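Local coordinates for protein L544 (Acanthamoeba polyphaga mimivirus, PDB 4AMQ) that probably transfers nucleotides, as a virion-associated nucleotidyltransferase that carries manganese ions at a cluster of aspartates, at residues Q98-G107 and N194-I205. Sequence-based numbering, arbitrary orientation.
Sequences QIKLIYVICG and NSILLLQYFVKI. With MG (magnesium ion), chain D.
A classic beta bulge interrupts the antiparallel pairing of strands 99-107 and 196-204, where the two residues I102 and Y103 of one strand stand opposite the single residue Q200 of the other. The carbonyl O of Q200 accepts I102 N at 2.9 Å and, weakly, Y103 N at 3.4 Å, while Q200 N donates to Y103 O. The pairing is regular on either side of the bulge: K100 exchanges two backbone bonds with F202 before it, and I105 two with L198 after it. At one end Q98 lies almost fully extended, CG anti to its own N (chi1 179°), which carries the amide to the neighbouring strand's backbone: NE2 meets K204 O at 2.9 Å, the oxygen close to the amide plane, and Y33 OH is a second partner of NE2.

The two strands adjoin in the mixed sheet of the nucleotidyltransferase domain, between strands 164-167 and 209-217, and their two faces differ. On one, I99, L101, V104, L199, Y201 and V203 make an apolar layer. L101 CD1 sits over the centre of the Y201 ring in a CH-pi contact, 4.0 Å from the centroid, and V104 CG2 packs against L199 CD2. Helix 28-42 covers I99 on this side.

The other face carries Q200, whose side chain touches the manganese ligand D213. Its OE1 lies near the plane of the Y103 ring, at the edge, 3.2 Å from CD2, and its amide rests against I105 CD1, which also reaches L198 CD2 at 3.6 Å. Nearby, I102 CG1 meets the edge of the F202 ring; helix 274-292 packs on both residues. I99 O points out of the pair and binds the magnesium ion at 2.5 Å, beside D96 O, and K100 NZ donates to a water on that ion.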
loop_
_atom_site.group_PDB
_atom_site.type_symbol
_atom_site.label_atom_id
_atom_site.label_comp_id
_atom_site.label_asym_id
_atom_site.label_seq_id
_atom_site.Cartn_x
_atom_site.Cartn_y
_atom_site.Cartn_z
ATOM N N GLN A 98 4.159 19.273 2.217
ATOM C CA GLN A 98 4.797 18.046 2.680
ATOM C C GLN A 98 3.789 16.917 2.923
ATOM O O GLN A 98 4.119 15.739 2.801
ATOM C CB GLN A 98 5.588 18.324 3.961
ATOM C CG GLN A 98 6.275 17.100 4.549
ATOM C CD GLN A 98 6.961 17.397 5.865
ATOM O OE1 GLN A 98 6.388 18.038 6.745
ATOM N NE2 GLN A 98 8.195 16.933 6.007
ATOM N N ILE A 99 2.560 17.285 3.262
ATOM C CA ILE A 99 1.557 16.308 3.666
ATOM C C ILE A 99 0.303 16.365 2.813
ATOM O O ILE A 99 -0.311 17.415 2.669
ATOM C CB ILE A 99 1.128 16.519 5.127
ATOM C CG1 ILE A 99 2.324 16.359 6.067
ATOM C CG2 ILE A 99 0.007 15.553 5.497
ATOM C CD1 ILE A 99 1.981 16.594 7.522
ATOM N N LYS A 100 -0.090 15.225 2.264
ATOM C CA LYS A 100 -1.337 15.155 1.525
ATOM C C LYS A 100 -2.178 13.991 2.029
ATOM O O LYS A 100 -1.701 12.861 2.109
ATOM C CB LYS A 100 -1.064 15.016 0.022
ATOM C CG LYS A 100 -2.232 15.437 -0.862
ATOM C CD LYS A 100 -1.915 15.250 -2.344
ATOM C CE LYS A 100 -0.790 16.166 -2.806
ATOM N NZ LYS A 100 -1.186 17.603 -2.806
ATOM N N LEU A 101 -3.425 14.272 2.387
ATOM C CA LEU A 101 -4.365 13.215 2.714
ATOM C C LEU A 101 -5.072 12.774 1.438
ATOM O O LEU A 101 -5.963 13.463 0.951
ATOM C CB LEU A 101 -5.380 13.696 3.752
ATOM C CG LEU A 101 -6.485 12.700 4.107
ATOM C CD1 LEU A 101 -5.897 11.363 4.529
ATOM C CD2 LEU A 101 -7.378 13.264 5.205
ATOM N N ILE A 102 -4.659 11.632 0.895
ATOM C CA ILE A 102 -5.186 11.144 -0.379
ATOM C C ILE A 102 -6.586 10.549 -0.251
ATOM O O ILE A 102 -7.497 10.920 -0.985
ATOM C CB ILE A 102 -4.259 10.085 -1.012
ATOM C CG1 ILE A 102 -2.882 10.683 -1.312
ATOM C CG2 ILE A 102 -4.884 9.525 -2.282
ATOM C CD1 ILE A 102 -2.906 11.794 -2.334
ATOM N N TYR A 103 -6.753 9.615 0.677
ATOM C CA TYR A 103 -8.048 8.971 0.855
ATOM C C TYR A 103 -8.439 8.873 2.316
ATOM O O TYR A 103 -7.598 8.634 3.183
ATOM C CB TYR A 103 -8.049 7.552 0.280
ATOM C CG TYR A 103 -7.847 7.443 -1.214
ATOM C CD1 TYR A 103 -8.720 8.054 -2.105
ATOM C CD2 TYR A 103 -6.800 6.690 -1.730
ATOM C CE1 TYR A 103 -8.538 7.939 -3.472
ATOM C CE2 TYR A 103 -6.614 6.567 -3.090
ATOM C CZ TYR A 103 -7.483 7.192 -3.955
ATOM O OH TYR A 103 -7.288 7.060 -5.307
ATOM N N VAL A 104 -9.727 9.053 2.573
ATOM C CA VAL A 104 -10.320 8.647 3.836
ATOM C C VAL A 104 -11.211 7.452 3.534
ATOM O O VAL A 104 -12.208 7.578 2.818
ATOM C CB VAL A 104 -11.151 9.771 4.471
ATOM C CG1 VAL A 104 -11.900 9.250 5.687
ATOM C CG2 VAL A 104 -10.255 10.939 4.854
ATOM N N ILE A 105 -10.836 6.291 4.056
ATOM C CA ILE A 105 -11.563 5.064 3.762
ATOM C C ILE A 105 -12.527 4.723 4.885
ATOM O O ILE A 105 -12.112 4.395 5.994
ATOM C CB ILE A 105 -10.611 3.879 3.547
ATOM C CG1 ILE A 105 -9.569 4.217 2.480
ATOM C CG2 ILE A 105 -11.393 2.634 3.161
ATOM C CD1 ILE A 105 -8.617 3.083 2.184
ATOM N N CYS A 106 -13.816 4.800 4.584
ATOM C CA CYS A 106 -14.854 4.511 5.559
ATOM C C CYS A 106 -16.143 4.163 4.829
ATOM O O CYS A 106 -16.649 4.956 4.036
ATOM C CB CYS A 106 -15.074 5.723 6.469
ATOM S SG CYS A 106 -16.113 5.410 7.923
ATOM N N GLY A 107 -16.667 2.970 5.089
ATOM C CA GLY A 107 -17.919 2.546 4.487
ATOM C C GLY A 107 -17.745 1.484 3.422
ATOM O O GLY A 107 -16.634 1.221 2.967
ATOM N N ASN A 194 -20.245 2.739 11.101
ATOM C CA ASN A 194 -18.935 2.101 11.158
ATOM C C ASN A 194 -18.186 2.403 12.447
ATOM O O ASN A 194 -18.518 3.348 13.158
ATOM C CB ASN A 194 -18.097 2.491 9.936
ATOM C CG ASN A 194 -18.594 1.839 8.659
ATOM O OD1 ASN A 194 -18.164 0.740 8.302
ATOM N ND2 ASN A 194 -19.511 2.507 7.969
ATOM N N SER A 195 -17.174 1.595 12.745
ATOM C CA SER A 195 -16.418 1.752 13.983
ATOM C C SER A 195 -15.025 2.319 13.740
ATOM O O SER A 195 -14.382 2.818 14.661
ATOM C CB SER A 195 -16.306 0.411 14.709
ATOM O OG SER A 195 -17.586 -0.138 14.967
ATOM N N ILE A 196 -14.559 2.232 12.500
ATOM C CA ILE A 196 -13.213 2.674 12.164
ATOM C C ILE A 196 -13.142 3.319 10.781
ATOM O O ILE A 196 -13.887 2.953 9.876
ATOM C CB ILE A 196 -12.213 1.502 12.211
ATOM C CG1 ILE A 196 -10.817 1.979 11.805
ATOM C CG2 ILE A 196 -12.673 0.375 11.302
ATOM C CD1 ILE A 196 -9.837 0.857 11.557
ATOM N N LEU A 197 -12.247 4.291 10.636
ATOM C CA LEU A 197 -11.938 4.859 9.329
ATOM C C LEU A 197 -10.428 4.877 9.121
ATOM O O LEU A 197 -9.659 4.905 10.086
ATOM C CB LEU A 197 -12.538 6.260 9.174
ATOM C CG LEU A 197 -12.101 7.366 10.135
ATOM C CD1 LEU A 197 -10.795 7.997 9.674
ATOM C CD2 LEU A 197 -13.189 8.426 10.247
ATOM N N LEU A 198 -10.003 4.843 7.862
ATOM C CA LEU A 198 -8.578 4.813 7.547
ATOM C C LEU A 198 -8.158 6.095 6.846
ATOM O O LEU A 198 -8.757 6.478 5.837
ATOM C CB LEU A 198 -8.246 3.608 6.659
ATOM C CG LEU A 198 -6.779 3.401 6.269
ATOM C CD1 LEU A 198 -5.977 2.927 7.468
ATOM C CD2 LEU A 198 -6.652 2.403 5.126
ATOM N N LEU A 199 -7.142 6.759 7.393
ATOM C CA LEU A 199 -6.558 7.933 6.757
ATOM C C LEU A 199 -5.335 7.515 5.945
ATOM O O LEU A 199 -4.356 7.013 6.501
ATOM C CB LEU A 199 -6.154 8.970 7.808
ATOM C CG LEU A 199 -7.241 9.481 8.759
ATOM C CD1 LEU A 199 -6.649 10.403 9.822
ATOM C CD2 LEU A 199 -8.347 10.186 7.991
ATOM N N GLN A 200 -5.388 7.708 4.632
ATOM C CA GLN A 200 -4.255 7.354 3.782
ATOM C C GLN A 200 -3.466 8.583 3.354
ATOM O O GLN A 200 -3.869 9.316 2.451
ATOM C CB GLN A 200 -4.702 6.547 2.564
ATOM C CG GLN A 200 -5.055 5.105 2.895
ATOM C CD GLN A 200 -5.301 4.267 1.660
ATOM O OE1 GLN A 200 -5.703 4.781 0.617
ATOM N NE2 GLN A 200 -5.052 2.967 1.769
ATOM N N TYR A 201 -2.335 8.798 4.014
ATOM C CA TYR A 201 -1.502 9.958 3.749
ATOM C C TYR A 201 -0.332 9.592 2.849
ATOM O O TYR A 201 0.090 8.435 2.791
ATOM C CB TYR A 201 -0.922 10.512 5.057
ATOM C CG TYR A 201 -1.890 11.197 6.005
ATOM C CD1 TYR A 201 -2.218 12.537 5.846
ATOM C CD2 TYR A 201 -2.427 10.517 7.094
ATOM C CE1 TYR A 201 -3.077 13.174 6.721
ATOM C CE2 TYR A 201 -3.289 11.148 7.980
ATOM C CZ TYR A 201 -3.610 12.477 7.788
ATOM O OH TYR A 201 -4.466 13.114 8.663
ATOM N N PHE A 202 0.187 10.591 2.149
ATOM C CA PHE A 202 1.542 10.524 1.629
ATOM C C PHE A 202 2.306 11.740 2.141
ATOM O O PHE A 202 1.817 12.865 2.091
ATOM C CB PHE A 202 1.566 10.392 0.103
ATOM C CG PHE A 202 1.366 8.984 -0.368
ATOM C CD1 PHE A 202 2.448 8.125 -0.493
ATOM C CD2 PHE A 202 0.093 8.500 -0.637
ATOM C CE1 PHE A 202 2.271 6.815 -0.904
ATOM C CE2 PHE A 202 -0.091 7.194 -1.049
ATOM C CZ PHE A 202 1.002 6.348 -1.184
ATOM N N VAL A 203 3.487 11.491 2.688
ATOM C CA VAL A 203 4.249 12.529 3.358
ATOM C C VAL A 203 5.655 12.598 2.791
ATOM O O VAL A 203 6.365 11.600 2.734
ATOM C CB VAL A 203 4.321 12.274 4.884
ATOM C CG1 VAL A 203 5.185 13.329 5.574
ATOM C CG2 VAL A 203 2.922 12.248 5.483
ATOM N N LYS A 204 6.054 13.784 2.362
ATOM C CA LYS A 204 7.415 13.969 1.900
ATOM C C LYS A 204 8.324 14.095 3.112
ATOM O O LYS A 204 8.401 15.152 3.735
ATOM C CB LYS A 204 7.529 15.207 1.018
ATOM C CG LYS A 204 8.851 15.287 0.293
ATOM C CD LYS A 204 9.069 16.647 -0.337
ATOM C CE LYS A 204 10.434 16.713 -1.002
ATOM N NZ LYS A 204 10.733 18.074 -1.522
ATOM N N ILE A 205 8.999 13.007 3.457
ATOM C CA ILE A 205 9.890 13.017 4.611
ATOM C C ILE A 205 11.210 13.684 4.242
ATOM O O ILE A 205 11.626 14.648 4.889
ATOM C CB ILE A 205 10.140 11.601 5.152
ATOM C CG1 ILE A 205 8.835 10.999 5.670
ATOM C CG2 ILE A 205 11.181 11.634 6.257
ATOM C CD1 ILE A 205 8.987 9.594 6.212
HETATM MG MG MG D . -1.177 19.275 1.324
HETATM O O HOH W 1 0.385 18.922 -0.531
HETATM O O HOH W 2 -3.604 18.813 0.654
#